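Local structure of phospho-furanose lactonase (3OVG) at residues A[9-14]-A[93-98]; A[71-76]-A[105-110]; A[113-118]-A[164-169]; A[132-137]-A[147-152]. The protein hydrolyses phosphorylated 1,4-lactones such as D-xylono-1,4-lactone 5-phosphate, and also carboxy 1,4-lactones, at a site with two zinc ions. All coordinates share one frame; numbering follows the deposited sequence.

Interaction 1: A[9-14]-A[93-98]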
loop_
_atom_site.group_PDB
_atom_site.type_symbol
_atom_site.label_atom_id
_atom_site.label_comp_id
_atom_site.label_asym_id
_atom_site.label_seq_id
_atom_site.Cartn_x
_atom_site.Cartn_y
_atom_site.Cartn_z
ATOM N N ARG A 9 -13.025 11.577 40.856
ATOM C CA ARG A 9 -12.817 12.934 40.362
ATOM C C ARG A 9 -13.385 13.065 38.945
ATOM O O ARG A 9 -12.773 12.576 38.002
ATOM C CB ARG A 9 -11.318 13.265 40.375
ATOM C CG ARG A 9 -10.967 14.600 39.731
ATOM C CD ARG A 9 -9.706 15.172 40.357
ATOM N NE ARG A 9 -9.869 15.400 41.791
ATOM C CZ ARG A 9 -8.861 15.540 42.660
ATOM N NH1 ARG A 9 -7.594 15.465 42.266
ATOM N NH2 ARG A 9 -9.122 15.726 43.941
ATOM N N THR A 10 -14.559 13.691 38.795
ATOM C CA THR A 10 -15.162 13.870 37.481
ATOM C C THR A 10 -14.790 15.225 36.936
ATOM O O THR A 10 -14.214 16.062 37.655
ATOM C CB THR A 10 -16.727 13.762 37.470
ATOM O OG1 THR A 10 -17.315 14.963 37.985
ATOM C CG2 THR A 10 -17.198 12.582 38.261
ATOM N N VAL A 11 -15.107 15.434 35.660
ATOM C CA VAL A 11 -14.800 16.698 34.995
ATOM C C VAL A 11 -15.585 17.823 35.630
ATOM O O VAL A 11 -15.163 18.951 35.620
ATOM C CB VAL A 11 -15.035 16.626 33.452
ATOM C CG1 VAL A 11 -14.113 15.545 32.856
ATOM C CG2 VAL A 11 -16.530 16.356 33.127
ATOM N N LEU A 12 -16.701 17.505 36.259
ATOM C CA LEU A 12 -17.472 18.564 36.898
ATOM C C LEU A 12 -17.189 18.644 38.385
ATOM O O LEU A 12 -17.848 19.398 39.081
ATOM C CB LEU A 12 -18.962 18.356 36.676
ATOM C CG LEU A 12 -19.637 19.005 35.457
ATOM C CD1 LEU A 12 -18.675 19.555 34.408
ATOM C CD2 LEU A 12 -20.650 18.044 34.853
ATOM N N GLY A 13 -16.214 17.876 38.881
ATOM C CA GLY A 13 -15.924 17.898 40.312
ATOM C C GLY A 13 -15.910 16.540 41.015
ATOM O O GLY A 13 -16.359 15.519 40.464
ATOM N N ASP A 14 -15.367 16.523 42.230
ATOM C CA ASP A 14 -15.252 15.296 42.975
ATOM C C ASP A 14 -16.637 14.929 43.426
ATOM O O ASP A 14 -17.406 15.800 43.822
ATOM C CB ASP A 14 -14.329 15.504 44.172
ATOM C CG ASP A 14 -12.877 15.715 43.749
ATOM O OD1 ASP A 14 -12.590 15.639 42.527
ATOM O OD2 ASP A 14 -12.018 15.963 44.620
ATOM N N GLY A 93 -25.661 11.822 34.845
ATOM C CA GLY A 93 -24.496 11.313 34.130
ATOM C C GLY A 93 -23.195 11.910 34.661
ATOM O O GLY A 93 -23.165 13.095 34.992
ATOM N N ASN A 94 -22.131 11.104 34.747
ATOM C CA ASN A 94 -20.808 11.610 35.133
ATOM C C ASN A 94 -19.754 11.250 34.091
ATOM O O ASN A 94 -19.803 10.155 33.495
ATOM C CB ASN A 94 -20.319 11.032 36.467
ATOM C CG ASN A 94 -21.304 11.246 37.628
ATOM O OD1 ASN A 94 -21.955 10.289 38.095
ATOM N ND2 ASN A 94 -21.402 12.491 38.109
ATOM N N VAL A 95 -18.790 12.146 33.900
ATOM C CA VAL A 95 -17.635 11.869 33.044
ATOM C C VAL A 95 -16.303 11.987 33.805
ATOM O O VAL A 95 -16.051 12.956 34.553
ATOM C CB VAL A 95 -17.614 12.794 31.841
ATOM C CG1 VAL A 95 -16.363 12.520 30.987
ATOM C CG2 VAL A 95 -18.907 12.619 31.013
ATOM N N ILE A 96 -15.455 10.981 33.632
ATOM C CA ILE A 96 -14.133 11.022 34.222
ATOM C C ILE A 96 -13.155 11.012 33.071
ATOM O O ILE A 96 -13.232 10.151 32.196
ATOM C CB ILE A 96 -13.895 9.842 35.150
ATOM C CG1 ILE A 96 -14.806 9.957 36.386
ATOM C CG2 ILE A 96 -12.400 9.780 35.558
ATOM C CD1 ILE A 96 -14.653 8.756 37.349
HETATM N N MSE A 97 -12.251 11.984 33.035
HETATM C CA MSE A 97 -11.321 12.055 31.920
HETATM C C MSE A 97 -9.923 11.646 32.367
HETATM O O MSE A 97 -9.667 11.565 33.568
HETATM C CB MSE A 97 -11.323 13.467 31.311
HETATM C CG MSE A 97 -12.607 13.734 30.506
HETATM SE SE MSE A 97 -12.416 15.517 29.669
HETATM C CE MSE A 97 -11.298 15.055 28.102
ATOM N N SER A 98 -9.012 11.449 31.405
ATOM C CA SER A 98 -7.726 10.833 31.713
ATOM C C SER A 98 -6.550 11.725 31.457
ATOM O O SER A 98 -6.557 12.540 30.511
ATOM C CB SER A 98 -7.549 9.560 30.904
ATOM O OG SER A 98 -6.362 8.883 31.279
HETATM O O HOH W 1 -12.116 13.665 35.283
#
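Val11 and selenomethionine Met97 meet in the densest part of this contact: CG1 of Val11 lies 3.3 Å from CG of Met97, tighter than usual for two carbons, and also near its SE atom. Val11 holds CG1 anti to its own carbonyl carbon (chi1 -61°), which sends that methyl to Met97 and leaves CG2 for Val95, with Val11 CG2 3.9 Å from Val95 CB. The same residue supplies the direct backbone link, Val11 N to Val95 O at 2.9 Å, a fairly straight bond with an N-H...O angle of 160°. Thr10 crowds the same acceptor through carbon, its CB 3.1 Å from Val95 O, while its CG2 reaches over to the CB of Asn94. Leu82 and Ala85 of helix 78-88 pack on Val11 as well.

Toward Arg9 the fit is looser. Ile96 sets CG1 and CG2 against Arg9 O, and one water spans the two backbones, donating to Arg9 O and accepting from Met97 N at 2.8 Å. Arg9 turns its guanidinium away from strand 94-97 and grips the exposed Asp14 side-on, NE to OD1 and NH2 to OD2, all nearly in one plane, with the syn lone pair of each oxygen used. This salt bridge ties strand 7-10 to strand 13-16.

Between those strands, Thr10 OG1 accepts from Leu12 N in an ST turn, and Gly13 O accepts from both Thr10 OG1 (2.7 Å) and Thr10 N. The result is a beta hairpin with a type I turn, docked by its turn on strand 94-97 of the phosphotriesterase-family TIM barrel.

Interaction 2: A[71-76]-A[105-110]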
loop_
_atom_site.group_PDB
_atom_site.type_symbol
_atom_site.label_atom_id
_atom_site.label_comp_id
_atom_site.label_asym_id
_atom_site.label_seq_id
_atom_site.Cartn_x
_atom_site.Cartn_y
_atom_site.Cartn_z
ATOM N N PRO A 71 -5.700 9.754 26.469
ATOM C CA PRO A 71 -4.628 10.538 27.088
ATOM C C PRO A 71 -4.472 11.830 26.274
ATOM O O PRO A 71 -4.921 11.915 25.139
ATOM C CB PRO A 71 -3.384 9.665 26.893
ATOM C CG PRO A 71 -3.741 8.656 25.788
ATOM C CD PRO A 71 -5.210 8.803 25.459
ATOM N N PRO A 72 -3.824 12.838 26.849
ATOM C CA PRO A 72 -3.806 14.177 26.225
ATOM C C PRO A 72 -3.435 14.176 24.738
ATOM O O PRO A 72 -4.051 14.884 23.943
ATOM C CB PRO A 72 -2.710 14.924 27.001
ATOM C CG PRO A 72 -2.371 14.092 28.185
ATOM C CD PRO A 72 -3.138 12.794 28.147
ATOM N N ASN A 73 -2.414 13.401 24.372
ATOM C CA ASN A 73 -1.828 13.528 23.035
ATOM C C ASN A 73 -2.470 12.618 21.998
ATOM O O ASN A 73 -2.077 12.645 20.850
ATOM C CB ASN A 73 -0.335 13.249 23.079
ATOM C CG ASN A 73 0.402 14.189 24.036
ATOM O OD1 ASN A 73 0.404 15.420 23.860
ATOM N ND2 ASN A 73 1.019 13.614 25.042
ATOM N N VAL A 74 -3.435 11.809 22.410
ATOM C CA VAL A 74 -4.084 10.905 21.473
ATOM C C VAL A 74 -5.609 11.124 21.476
ATOM O O VAL A 74 -6.348 10.419 22.133
ATOM C CB VAL A 74 -3.653 9.453 21.742
ATOM C CG1 VAL A 74 -4.295 8.480 20.745
ATOM C CG2 VAL A 74 -2.142 9.358 21.619
ATOM N N GLY A 75 -6.053 12.171 20.788
ATOM C CA GLY A 75 -7.472 12.396 20.567
ATOM C C GLY A 75 -8.308 13.161 21.582
ATOM O O GLY A 75 -9.447 13.533 21.268
ATOM N N ARG A 76 -7.747 13.432 22.762
ATOM C CA ARG A 76 -8.505 14.001 23.873
ATOM C C ARG A 76 -8.968 15.389 23.527
ATOM O O ARG A 76 -8.194 16.212 22.993
ATOM C CB ARG A 76 -7.667 14.040 25.155
ATOM C CG ARG A 76 -8.489 14.276 26.414
ATOM C CD ARG A 76 -7.617 14.405 27.699
ATOM N NE ARG A 76 -6.893 15.687 27.720
ATOM C CZ ARG A 76 -6.056 16.090 28.678
ATOM N NH1 ARG A 76 -5.779 15.295 29.725
ATOM N NH2 ARG A 76 -5.460 17.302 28.554
ATOM N N LYS A 105 3.714 3.329 20.195
ATOM C CA LYS A 105 3.487 3.456 18.764
ATOM C C LYS A 105 2.937 4.828 18.413
ATOM O O LYS A 105 3.158 5.310 17.298
ATOM C CB LYS A 105 2.464 2.408 18.278
ATOM C CG LYS A 105 2.340 2.338 16.741
ATOM C CD LYS A 105 1.166 1.408 16.284
ATOM C CE LYS A 105 1.183 1.231 14.755
ATOM N NZ LYS A 105 0.514 -0.024 14.281
ATOM N N PHE A 106 2.195 5.429 19.342
ATOM C CA PHE A 106 1.562 6.735 19.114
ATOM C C PHE A 106 2.416 7.944 19.493
ATOM O O PHE A 106 1.918 9.065 19.500
ATOM C CB PHE A 106 0.213 6.824 19.824
ATOM C CG PHE A 106 -0.802 5.869 19.290
ATOM C CD1 PHE A 106 -0.856 5.587 17.936
ATOM C CD2 PHE A 106 -1.707 5.252 20.132
ATOM C CE1 PHE A 106 -1.800 4.704 17.430
ATOM C CE2 PHE A 106 -2.658 4.380 19.634
ATOM C CZ PHE A 106 -2.705 4.101 18.273
ATOM N N TYR A 107 3.691 7.712 19.796
ATOM C CA TYR A 107 4.621 8.795 20.111
ATOM C C TYR A 107 5.930 8.650 19.331
ATOM O O TYR A 107 6.566 7.596 19.346
ATOM C CB TYR A 107 4.945 8.807 21.613
ATOM C CG TYR A 107 3.707 8.972 22.445
ATOM C CD1 TYR A 107 2.990 7.869 22.829
ATOM C CD2 TYR A 107 3.227 10.232 22.783
ATOM C CE1 TYR A 107 1.862 7.992 23.547
ATOM C CE2 TYR A 107 2.069 10.378 23.504
ATOM C CZ TYR A 107 1.399 9.233 23.896
ATOM O OH TYR A 107 0.238 9.276 24.632
ATOM N N ASP A 108 6.358 9.712 18.676
ATOM C CA ASP A 108 7.646 9.679 17.993
ATOM C C ASP A 108 8.774 9.243 18.934
ATOM O O ASP A 108 9.081 9.951 19.891
ATOM C CB ASP A 108 7.969 11.069 17.453
ATOM C CG ASP A 108 9.149 11.042 16.537
ATOM O OD1 ASP A 108 10.257 10.731 17.016
ATOM O OD2 ASP A 108 8.947 11.285 15.331
ATOM N N LYS A 109 9.420 8.113 18.663
ATOM C CA LYS A 109 10.399 7.583 19.611
ATOM C C LYS A 109 11.676 8.389 19.687
ATOM O O LYS A 109 12.471 8.190 20.589
ATOM C CB LYS A 109 10.774 6.143 19.303
ATOM C CG LYS A 109 11.696 6.001 18.117
ATOM C CD LYS A 109 12.184 4.541 17.954
ATOM C CE LYS A 109 12.290 4.173 16.489
ATOM N NZ LYS A 109 13.396 3.183 16.271
ATOM N N TYR A 110 11.883 9.290 18.743
ATOM C CA TYR A 110 13.120 10.052 18.746
ATOM C C TYR A 110 12.967 11.379 19.467
ATOM O O TYR A 110 13.851 11.801 20.194
ATOM C CB TYR A 110 13.609 10.305 17.308
ATOM C CG TYR A 110 13.864 9.048 16.500
ATOM C CD1 TYR A 110 15.050 8.309 16.669
ATOM C CD2 TYR A 110 12.929 8.595 15.576
ATOM C CE1 TYR A 110 15.296 7.152 15.933
ATOM C CE2 TYR A 110 13.166 7.421 14.824
ATOM C CZ TYR A 110 14.355 6.712 15.020
ATOM O OH TYR A 110 14.596 5.561 14.293
HETATM O O HOH W 2 -0.444 11.605 25.981
#
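Val74 packs on Phe106 and Tyr107 where two loops of the TIM barrel meet, one following strand 63-68 and the other strand 94-97. Such loops at the C-terminal ends of barrel strands surround the active site in this fold, and the Phe106 side chain is about 7 Å from a bound zinc ion.

The apolar contact centres on the two methyls of Val74. With CG1 anti to the backbone N (chi1 -179°), CG2 touches both CB of Phe106, 3.9 Å away, and, in another direction, the phenol end of Tyr107, where Val74 CG2 is 3.8 Å from Tyr107 OH. CG1 approaches the Phe106 ring obliquely. Pro71 adds a marginal touch of its ring to the same hydroxyl. Pro35 of helix 35-39 touches both Phe106 and Val74, and His102 meets the Phe106 ring edge-to-face.

An amide meets the ring of Tyr107 as well. The side chain of Asn73 stands at the ring's edge, its amide plane 88° from that of the phenol, with Asn73 CB 3.8 Å from Tyr107 CE2.

A type I turn from Pro71 to Val74, closed by the backbone bond Val74 N to Pro71 O at 3.1 Å, presents Asn73 and Val74 to the aromatic pair. Farther along the other loop, the Asp108 side chain accepts from Tyr110 N through OD1, an Asx turn, and reaches Gly34 N of a second subunit through OD2.

The polar link is by water. Tyr107 OH, also hydrogen-bonded to His102 N, lies 2.8 Å from a water molecule, and that water accepts from Asn73 N at 3.1 Å.

Interaction 3: A[113-118]-A[164-169]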
loop_
_atom_site.group_PDB
_atom_site.type_symbol
_atom_site.label_atom_id
_atom_site.label_comp_id
_atom_site.label_asym_id
_atom_site.label_seq_id
_atom_site.Cartn_x
_atom_site.Cartn_y
_atom_site.Cartn_z
ATOM N N TRP A 113 7.853 14.277 23.525
ATOM C CA TRP A 113 8.179 14.654 24.912
ATOM C C TRP A 113 8.262 13.423 25.836
ATOM O O TRP A 113 9.035 13.407 26.802
ATOM C CB TRP A 113 7.235 15.747 25.457
ATOM C CG TRP A 113 5.829 15.316 25.868
ATOM C CD1 TRP A 113 4.868 14.707 25.087
ATOM C CD2 TRP A 113 5.234 15.502 27.154
ATOM N NE1 TRP A 113 3.717 14.503 25.826
ATOM C CE2 TRP A 113 3.921 14.988 27.092
ATOM C CE3 TRP A 113 5.685 16.068 28.361
ATOM C CZ2 TRP A 113 3.061 15.022 28.189
ATOM C CZ3 TRP A 113 4.823 16.112 29.434
ATOM C CH2 TRP A 113 3.527 15.590 29.343
ATOM N N LEU A 114 7.493 12.384 25.520
ATOM C CA LEU A 114 7.616 11.128 26.264
ATOM C C LEU A 114 9.036 10.592 26.174
ATOM O O LEU A 114 9.595 10.122 27.155
ATOM C CB LEU A 114 6.634 10.074 25.751
ATOM C CG LEU A 114 6.748 8.702 26.434
ATOM C CD1 LEU A 114 6.629 8.903 27.911
ATOM C CD2 LEU A 114 5.639 7.786 25.881
ATOM N N ALA A 115 9.629 10.671 24.989
ATOM C CA ALA A 115 10.952 10.111 24.774
ATOM C C ALA A 115 12.012 10.962 25.451
ATOM O O ALA A 115 12.943 10.439 26.054
ATOM C CB ALA A 115 11.243 10.032 23.260
ATOM N N VAL A 116 11.864 12.282 25.332
ATOM C CA VAL A 116 12.942 13.213 25.625
ATOM C C VAL A 116 12.912 13.852 27.014
ATOM O O VAL A 116 13.956 14.149 27.599
ATOM C CB VAL A 116 12.948 14.319 24.557
ATOM C CG1 VAL A 116 13.671 15.522 25.057
ATOM C CG2 VAL A 116 13.560 13.766 23.274
ATOM N N VAL A 117 11.716 14.080 27.541
ATOM C CA VAL A 117 11.579 14.789 28.823
ATOM C C VAL A 117 11.794 13.880 30.039
ATOM O O VAL A 117 11.255 12.766 30.085
ATOM C CB VAL A 117 10.206 15.504 28.882
ATOM C CG1 VAL A 117 9.954 16.154 30.264
ATOM C CG2 VAL A 117 10.115 16.523 27.718
ATOM N N PRO A 118 12.585 14.339 31.018
ATOM C CA PRO A 118 12.866 13.531 32.211
ATOM C C PRO A 118 11.582 13.135 32.921
ATOM O O PRO A 118 10.674 13.943 33.103
ATOM C CB PRO A 118 13.694 14.477 33.107
ATOM C CG PRO A 118 14.282 15.474 32.172
ATOM C CD PRO A 118 13.251 15.649 31.069
ATOM N N ASP A 164 7.754 -1.653 25.545
ATOM C CA ASP A 164 8.802 -0.811 25.004
ATOM C C ASP A 164 9.415 0.008 26.128
ATOM O O ASP A 164 8.736 0.363 27.085
ATOM C CB ASP A 164 8.207 0.147 23.972
ATOM C CG ASP A 164 9.248 0.970 23.305
ATOM O OD1 ASP A 164 9.992 0.403 22.476
ATOM O OD2 ASP A 164 9.348 2.176 23.654
ATOM N N ARG A 165 10.686 0.338 26.013
ATOM C CA ARG A 165 11.307 1.177 27.028
ATOM C C ARG A 165 10.465 2.409 27.369
ATOM O O ARG A 165 10.353 2.761 28.537
ATOM C CB ARG A 165 12.711 1.591 26.603
ATOM C CG ARG A 165 12.781 2.325 25.295
ATOM C CD ARG A 165 14.257 2.527 24.942
ATOM N NE ARG A 165 14.939 3.234 26.034
ATOM C CZ ARG A 165 14.887 4.556 26.198
ATOM N NH1 ARG A 165 14.179 5.291 25.358
ATOM N NH2 ARG A 165 15.514 5.139 27.214
ATOM N N LEU A 166 9.862 3.035 26.354
ATOM C CA LEU A 166 9.047 4.251 26.559
ATOM C C LEU A 166 7.718 3.980 27.276
ATOM O O LEU A 166 7.133 4.872 27.915
ATOM C CB LEU A 166 8.806 4.991 25.230
ATOM C CG LEU A 166 9.756 6.173 24.950
ATOM C CD1 LEU A 166 11.110 6.128 25.676
ATOM C CD2 LEU A 166 9.905 6.542 23.474
ATOM N N GLU A 167 7.247 2.756 27.152
ATOM C CA GLU A 167 6.069 2.303 27.870
ATOM C C GLU A 167 6.382 1.993 29.351
ATOM O O GLU A 167 5.529 2.174 30.220
ATOM C CB GLU A 167 5.454 1.093 27.123
ATOM C CG GLU A 167 5.084 1.499 25.689
ATOM C CD GLU A 167 4.661 0.349 24.766
ATOM O OE1 GLU A 167 5.061 -0.828 24.971
ATOM O OE2 GLU A 167 3.968 0.658 23.798
ATOM N N LEU A 168 7.578 1.486 29.639
ATOM C CA LEU A 168 7.945 1.300 31.032
ATOM C C LEU A 168 8.101 2.688 31.672
ATOM O O LEU A 168 7.770 2.882 32.817
ATOM C CB LEU A 168 9.225 0.473 31.162
ATOM C CG LEU A 168 9.639 0.089 32.590
ATOM C CD1 LEU A 168 8.501 -0.650 33.252
ATOM C CD2 LEU A 168 10.904 -0.786 32.599
ATOM N N LYS A 169 8.607 3.653 30.913
ATOM C CA LYS A 169 8.654 5.052 31.356
ATOM C C LYS A 169 7.245 5.586 31.670
ATOM O O LYS A 169 7.019 6.228 32.696
ATOM C CB LYS A 169 9.296 5.935 30.275
ATOM C CG LYS A 169 9.633 7.342 30.783
ATOM C CD LYS A 169 10.517 8.093 29.771
ATOM C CE LYS A 169 10.747 9.514 30.234
ATOM N NZ LYS A 169 11.454 10.276 29.186
#
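Lys169 reaches across to helix 113-116 as an extended rod, with CG anti to the backbone N (chi1 -168°) and every later torsion also near 180°. This stretch carries NZ to the helix's C-terminal end, where it donates to Leu114 O at 2.8 Å and to Val117 O at 2.7 Å. Neither bond lies flat: NZ is tilted 27° from the carbonyl plane of Leu114 and stands 36° above that of Val117. By gathering carbonyl oxygens at the end of this short helix, the buried ammonium probably has its charge stabilised.

Beside it, Leu166 packs on Ala115, with Leu166 CD2 3.7 Å from Ala115 CB. Leu114, with CG anti to its backbone N, brings CG to 4.2 Å from Leu166 CG and its CD2 near Leu166 O.

Asp164 and Glu167 form a capping box: Leu166 N bonds to Asp164 OD2, and Asp164 N to Glu167 OE1. Around this joint, Thr119 of helix 119-131 touches Lys169, helices 195-205 and 343-351 enclose Leu168, and Asp164 pairs antiparallel with a strand of a third subunit, so the sheet runs on across the interface.

Interaction 4: A[132-137]-A[147-152]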
loop_
_atom_site.group_PDB
_atom_site.type_symbol
_atom_site.label_atom_id
_atom_site.label_comp_id
_atom_site.label_asym_id
_atom_site.label_seq_id
_atom_site.Cartn_x
_atom_site.Cartn_y
_atom_site.Cartn_z
ATOM N N GLU A 132 -4.630 20.411 39.299
ATOM C CA GLU A 132 -4.932 21.787 38.966
ATOM C C GLU A 132 -6.001 21.893 37.882
ATOM O O GLU A 132 -7.012 22.574 38.053
ATOM C CB GLU A 132 -3.658 22.510 38.544
ATOM C CG GLU A 132 -2.664 22.656 39.689
ATOM C CD GLU A 132 -1.348 23.222 39.207
ATOM O OE1 GLU A 132 -1.380 24.265 38.528
ATOM O OE2 GLU A 132 -0.294 22.620 39.487
ATOM N N GLY A 133 -5.761 21.221 36.764
ATOM C CA GLY A 133 -6.712 21.223 35.664
ATOM C C GLY A 133 -6.079 20.660 34.399
ATOM O O GLY A 133 -4.880 20.829 34.176
HETATM N N MSE A 134 -6.882 19.989 33.568
HETATM C CA MSE A 134 -6.393 19.547 32.270
HETATM C C MSE A 134 -6.041 20.705 31.346
HETATM O O MSE A 134 -6.761 21.692 31.272
HETATM C CB MSE A 134 -7.416 18.658 31.600
HETATM C CG MSE A 134 -7.494 17.304 32.290
HETATM SE SE MSE A 134 -8.955 16.235 31.535
HETATM C CE MSE A 134 -10.441 17.317 32.293
ATOM N N ASP A 135 -4.948 20.566 30.617
ATOM C CA ASP A 135 -4.619 21.535 29.554
ATOM C C ASP A 135 -5.678 21.447 28.439
ATOM O O ASP A 135 -5.898 20.372 27.839
ATOM C CB ASP A 135 -3.197 21.258 29.008
ATOM C CG ASP A 135 -2.770 22.229 27.892
ATOM O OD1 ASP A 135 -3.408 23.282 27.708
ATOM O OD2 ASP A 135 -1.791 21.915 27.194
ATOM N N GLU A 136 -6.353 22.557 28.164
ATOM C CA GLU A 136 -7.299 22.590 27.045
ATOM C C GLU A 136 -6.600 22.365 25.719
ATOM O O GLU A 136 -7.257 22.014 24.746
ATOM C CB GLU A 136 -8.069 23.917 26.988
ATOM C CG GLU A 136 -9.007 24.112 28.169
ATOM C CD GLU A 136 -9.697 25.476 28.165
ATOM O OE1 GLU A 136 -9.359 26.327 27.300
ATOM O OE2 GLU A 136 -10.582 25.679 29.034
ATOM N N TYR A 137 -5.276 22.595 25.678
ATOM C CA TYR A 137 -4.471 22.358 24.466
ATOM C C TYR A 137 -3.836 20.968 24.486
ATOM O O TYR A 137 -3.019 20.648 23.615
ATOM C CB TYR A 137 -3.364 23.389 24.310
ATOM C CG TYR A 137 -3.850 24.809 24.268
ATOM C CD1 TYR A 137 -5.082 25.119 23.730
ATOM C CD2 TYR A 137 -3.056 25.842 24.737
ATOM C CE1 TYR A 137 -5.531 26.433 23.672
ATOM C CE2 TYR A 137 -3.501 27.157 24.697
ATOM C CZ TYR A 137 -4.733 27.439 24.168
ATOM O OH TYR A 137 -5.171 28.737 24.110
ATOM N N SER A 147 -8.001 24.042 32.001
ATOM C CA SER A 147 -9.420 23.998 32.312
ATOM C C SER A 147 -9.602 23.990 33.823
ATOM O O SER A 147 -8.678 23.605 34.540
ATOM C CB SER A 147 -9.991 22.669 31.796
ATOM O OG SER A 147 -11.393 22.674 31.846
ATOM N N LYS A 148 -10.779 24.389 34.310
ATOM C CA LYS A 148 -11.134 24.118 35.716
ATOM C C LYS A 148 -11.423 22.616 35.904
ATOM O O LYS A 148 -11.411 22.121 37.022
ATOM C CB LYS A 148 -12.371 24.910 36.165
ATOM C CG LYS A 148 -12.246 26.433 36.082
ATOM C CD LYS A 148 -13.508 27.103 36.661
ATOM C CE LYS A 148 -13.626 28.568 36.256
ATOM N NZ LYS A 148 -12.544 29.383 36.884
ATOM N N ALA A 149 -11.736 21.915 34.816
ATOM C CA ALA A 149 -11.974 20.468 34.883
ATOM C C ALA A 149 -10.640 19.753 35.088
ATOM O O ALA A 149 -9.641 20.088 34.444
ATOM C CB ALA A 149 -12.653 19.963 33.606
ATOM N N LYS A 150 -10.640 18.770 35.981
ATOM C CA LYS A 150 -9.454 17.984 36.254
ATOM C C LYS A 150 -9.656 16.562 35.799
ATOM O O LYS A 150 -10.781 16.061 35.759
ATOM C CB LYS A 150 -9.119 17.984 37.752
ATOM C CG LYS A 150 -8.889 19.357 38.364
ATOM C CD LYS A 150 -8.844 19.282 39.881
ATOM C CE LYS A 150 -8.976 20.678 40.517
ATOM N NZ LYS A 150 -9.109 20.598 42.001
ATOM N N ALA A 151 -8.545 15.926 35.449
ATOM C CA ALA A 151 -8.522 14.505 35.196
ATOM C C ALA A 151 -8.704 13.703 36.486
ATOM O O ALA A 151 -8.264 14.136 37.583
ATOM C CB ALA A 151 -7.189 14.109 34.458
ATOM N N GLY A 152 -9.342 12.537 36.346
ATOM C CA GLY A 152 -9.573 11.653 37.466
ATOM C C GLY A 152 -9.022 10.233 37.346
ATOM O O GLY A 152 -9.404 9.354 38.115
HETATM O O HOH W 3 -7.654 25.283 36.319
HETATM O O HOH W 4 -12.640 24.101 29.919
#
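Met134 and Ser147 pair through the backbone: Ser147 N donates to Met134 O at 2.8 Å, close to straight at 171°, and Met134 N donates to Ala149 O at 2.9 Å. Gly133 comes in close beside this pair, its CA making C-H...O contacts to Ser147 O at 3.3 Å and to Ala149 O. With no side chain, and with a positive phi as the chain leaves helix 119-131, Gly133 permits an approach that a CB would block by running into Ser147 O.

The side chain of selenomethionine Met134 lies along the other segment. Its CG is 3.9 Å from CB of Ala151, and the bend at chi3 (-70°) brings CE back to 3.7 Å from CB of Ala149, so the selenoether chain bridges the two alanines. At the rim, the methylenes of Lys150 lie against Glu132 O.

A second layer fixes these residues. Ser147 OG, anti to its backbone N, accepts from Ala149 N at 3.1 Å in an ST turn, and a water links it to Glu136 OE2. The other oxygen of Glu136 forms a salt bridge with Lys145. Another water donates to both Ser147 O and Glu132 O. Asp135 OD1 accepts from Tyr137 N in an Asx turn, and Asp135 N bonds to Glu129.

Farther out, Val78 and Leu82 of helix 78-88 cover Ser147, and Val78 also touches Met134. Two parts of one long loop, between helix 119-131 and strand 157-160 of the TIM barrel, are thus joined by two backbone bonds, away from the zinc site.

Interactions 1 and 4 are neighbours, their centres 10 Å apart: Met97 O bonds to Gly152 N, and Met97 CB packs on Met134 SE, tying strand 94-97 to the loop after helix 119-131. Interactions 2 and 3, 11 Å apart, form another pair, in which both contacts touch the second subunit. Arg76 joins the pairs, bonding to Ser98 O of interaction 1 and packing against Met134 of interaction 4. Along the chain, interactions 1 and 2 alternate their segments, while 147-152 and 132-137 are nested within the span closed by interaction 3. Interactions 1 and 4 thus hold the N-terminal hairpin and the loop after helix 119-131 to strand 94-97, while interactions 2 and 3 lie beside subunit interfaces.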